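Local coordinates for protein DsvD (Desulfovibrio vulgaris, PDB 1UCR) that may play an essential role in dissimilatory sulfite reduction and possibly interacts with DNA through its winged-helix motif, at residues B[7-12]-B[27-31]. Sequence-based numbering, arbitrary orientation.
Sequences KVVDFL and FTDLF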
loop_
_atom_site.group_PDB
_atom_site.type_symbol
_atom_site.label_atom_id
_atom_site.label_comp_id
_atom_site.label_asym_id
_atom_site.label_seq_id
_atom_site.Cartn_x
_atom_site.Cartn_y
_atom_site.Cartn_z
ATOM N N LYS B 7 -4.438 -8.537 -9.535
ATOM C CA LYS B 7 -5.543 -9.298 -8.911
ATOM C C LYS B 7 -5.351 -9.437 -7.413
ATOM O O LYS B 7 -6.324 -9.385 -6.641
ATOM C CB LYS B 7 -5.633 -10.682 -9.583
ATOM C CG LYS B 7 -6.226 -10.603 -11.017
ATOM C CD LYS B 7 -6.399 -11.999 -11.646
ATOM C CE LYS B 7 -6.987 -11.835 -13.047
ATOM N NZ LYS B 7 -7.223 -13.116 -13.732
ATOM N N VAL B 8 -4.100 -9.617 -6.951
ATOM C CA VAL B 8 -3.840 -9.603 -5.488
ATOM C C VAL B 8 -4.240 -8.255 -4.900
ATOM O O VAL B 8 -4.939 -8.197 -3.871
ATOM C CB VAL B 8 -2.367 -9.903 -5.246
ATOM C CG1 VAL B 8 -1.942 -9.668 -3.803
ATOM C CG2 VAL B 8 -2.044 -11.338 -5.673
ATOM N N VAL B 9 -3.708 -7.165 -5.505
ATOM C CA VAL B 9 -4.003 -5.846 -4.966
ATOM C C VAL B 9 -5.520 -5.593 -4.946
ATOM O O VAL B 9 -6.088 -5.072 -3.967
ATOM C CB VAL B 9 -3.292 -4.771 -5.773
ATOM C CG1 VAL B 9 -3.690 -3.357 -5.389
ATOM C CG2 VAL B 9 -1.783 -4.936 -5.565
ATOM N N ASP B 10 -6.197 -5.950 -6.067
ATOM C CA ASP B 10 -7.645 -5.672 -6.122
ATOM C C ASP B 10 -8.412 -6.454 -5.056
ATOM O O ASP B 10 -9.364 -5.938 -4.462
ATOM C CB ASP B 10 -8.231 -6.061 -7.476
ATOM C CG ASP B 10 -7.774 -5.145 -8.631
ATOM O OD1 ASP B 10 -7.140 -4.104 -8.353
ATOM O OD2 ASP B 10 -8.028 -5.512 -9.783
ATOM N N PHE B 11 -8.034 -7.698 -4.783
ATOM C CA PHE B 11 -8.700 -8.431 -3.728
ATOM C C PHE B 11 -8.547 -7.726 -2.391
ATOM O O PHE B 11 -9.487 -7.536 -1.619
ATOM C CB PHE B 11 -8.120 -9.887 -3.690
ATOM C CG PHE B 11 -8.659 -10.578 -2.415
ATOM C CD1 PHE B 11 -9.989 -11.014 -2.387
ATOM C CD2 PHE B 11 -7.879 -10.754 -1.313
ATOM C CE1 PHE B 11 -10.479 -11.642 -1.233
ATOM C CE2 PHE B 11 -8.337 -11.373 -0.136
ATOM C CZ PHE B 11 -9.680 -11.770 -0.129
ATOM N N LEU B 12 -7.304 -7.317 -2.062
ATOM C CA LEU B 12 -6.989 -6.721 -0.779
ATOM C C LEU B 12 -7.611 -5.335 -0.629
ATOM O O LEU B 12 -8.010 -4.986 0.482
ATOM C CB LEU B 12 -5.478 -6.644 -0.600
ATOM C CG LEU B 12 -4.784 -8.000 -0.466
ATOM C CD1 LEU B 12 -3.261 -7.770 -0.422
ATOM C CD2 LEU B 12 -5.237 -8.732 0.798
ATOM N N PHE B 27 -4.310 -16.674 -0.577
ATOM C CA PHE B 27 -4.021 -16.248 -1.962
ATOM C C PHE B 27 -4.004 -17.435 -2.895
ATOM O O PHE B 27 -4.515 -17.369 -4.022
ATOM C CB PHE B 27 -2.693 -15.484 -2.005
ATOM C CG PHE B 27 -2.767 -14.217 -1.193
ATOM C CD1 PHE B 27 -2.235 -14.192 0.082
ATOM C CD2 PHE B 27 -3.404 -13.064 -1.692
ATOM C CE1 PHE B 27 -2.349 -13.074 0.879
ATOM C CE2 PHE B 27 -3.465 -11.924 -0.912
ATOM C CZ PHE B 27 -2.933 -11.937 0.371
ATOM N N THR B 28 -3.424 -18.570 -2.449
ATOM C CA THR B 28 -3.511 -19.754 -3.316
ATOM C C THR B 28 -4.955 -20.205 -3.478
ATOM O O THR B 28 -5.338 -20.705 -4.554
ATOM C CB THR B 28 -2.577 -20.883 -2.834
ATOM O OG1 THR B 28 -2.936 -21.276 -1.513
ATOM C CG2 THR B 28 -1.119 -20.455 -2.856
ATOM N N ASP B 29 -5.800 -20.025 -2.448
ATOM C CA ASP B 29 -7.242 -20.324 -2.595
ATOM C C ASP B 29 -7.907 -19.483 -3.669
ATOM O O ASP B 29 -8.784 -19.920 -4.379
ATOM C CB ASP B 29 -7.938 -20.040 -1.267
ATOM C CG ASP B 29 -7.817 -21.094 -0.191
ATOM O OD1 ASP B 29 -7.352 -22.219 -0.483
ATOM O OD2 ASP B 29 -8.271 -20.782 0.926
ATOM N N LEU B 30 -7.495 -18.206 -3.750
ATOM C CA LEU B 30 -8.063 -17.286 -4.717
ATOM C C LEU B 30 -7.568 -17.530 -6.104
ATOM O O LEU B 30 -8.302 -17.208 -7.052
ATOM C CB LEU B 30 -7.728 -15.827 -4.351
ATOM C CG LEU B 30 -8.437 -15.310 -3.098
ATOM C CD1 LEU B 30 -7.798 -13.986 -2.697
ATOM C CD2 LEU B 30 -9.940 -15.122 -3.347
ATOM N N PHE B 31 -6.366 -18.100 -6.278
ATOM C CA PHE B 31 -5.749 -18.288 -7.596
ATOM C C PHE B 31 -5.355 -19.739 -7.764
ATOM O O PHE B 31 -4.197 -20.125 -7.833
ATOM C CB PHE B 31 -4.608 -17.261 -7.765
ATOM C CG PHE B 31 -5.059 -15.836 -7.411
ATOM C CD1 PHE B 31 -4.496 -15.187 -6.338
ATOM C CD2 PHE B 31 -6.046 -15.215 -8.190
ATOM C CE1 PHE B 31 -4.897 -13.904 -6.001
ATOM C CE2 PHE B 31 -6.434 -13.934 -7.827
ATOM C CZ PHE B 31 -5.877 -13.259 -6.748
#
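Leu30 and Phe11 form a CH-pi contact between helix 3-12 and helix 24-30. Leu30 CD1 sits over the middle of the Phe11 ring, slightly toward its CG/CD2 side. It lies 3.4 Å from the centroid of that ring and 9° off the ring normal. All six ring carbons of Phe11 are therefore within van der Waals range of this one methyl. With CG anti to the backbone N (chi1 170°), the Phe11 ring reaches out to the second helix; chi2 of 75° then sets its face toward Leu30. Phe22, from strand 22-23, meets the same ring edge-to-face.

The remaining contacts are aliphatic groups against two phenylalanine rings. Leu12 CD2 reaches the edge of the Phe27 ring, near its plane, at 4.0 Å from Phe27 CZ. Val8 is shared between both rings through its two branches. Val8 CG1 meets Phe27 CE2 at 4.0 Å, and Val8 CG2 meets Phe31 CE1 at 3.9 Å. Lys7 contributes only the base of its side chain, with Lys7 CB 3.8 Å from Phe31 CE2. The rest of the chain runs straight out, clear of Phe31, and the ammonium group makes a long, weak ion pair with Glu3. At Phe31 the backbone has already departed from the helix. Its ring still turns back toward helix 3-12, and Leu30 CB covers one face, 3.7 Å above the plane.

Val8 and Phe27 also touch Leu43 of helix 36-48, so the contact joins the first two helices over the third in the helical part of the winged-helix fold. Across the two segments the chemistry is apolar, without hydrogen bonds or salt bridges. The contact thus probably rests on buried apolar surface and close packing, about 313 Å² over both sides.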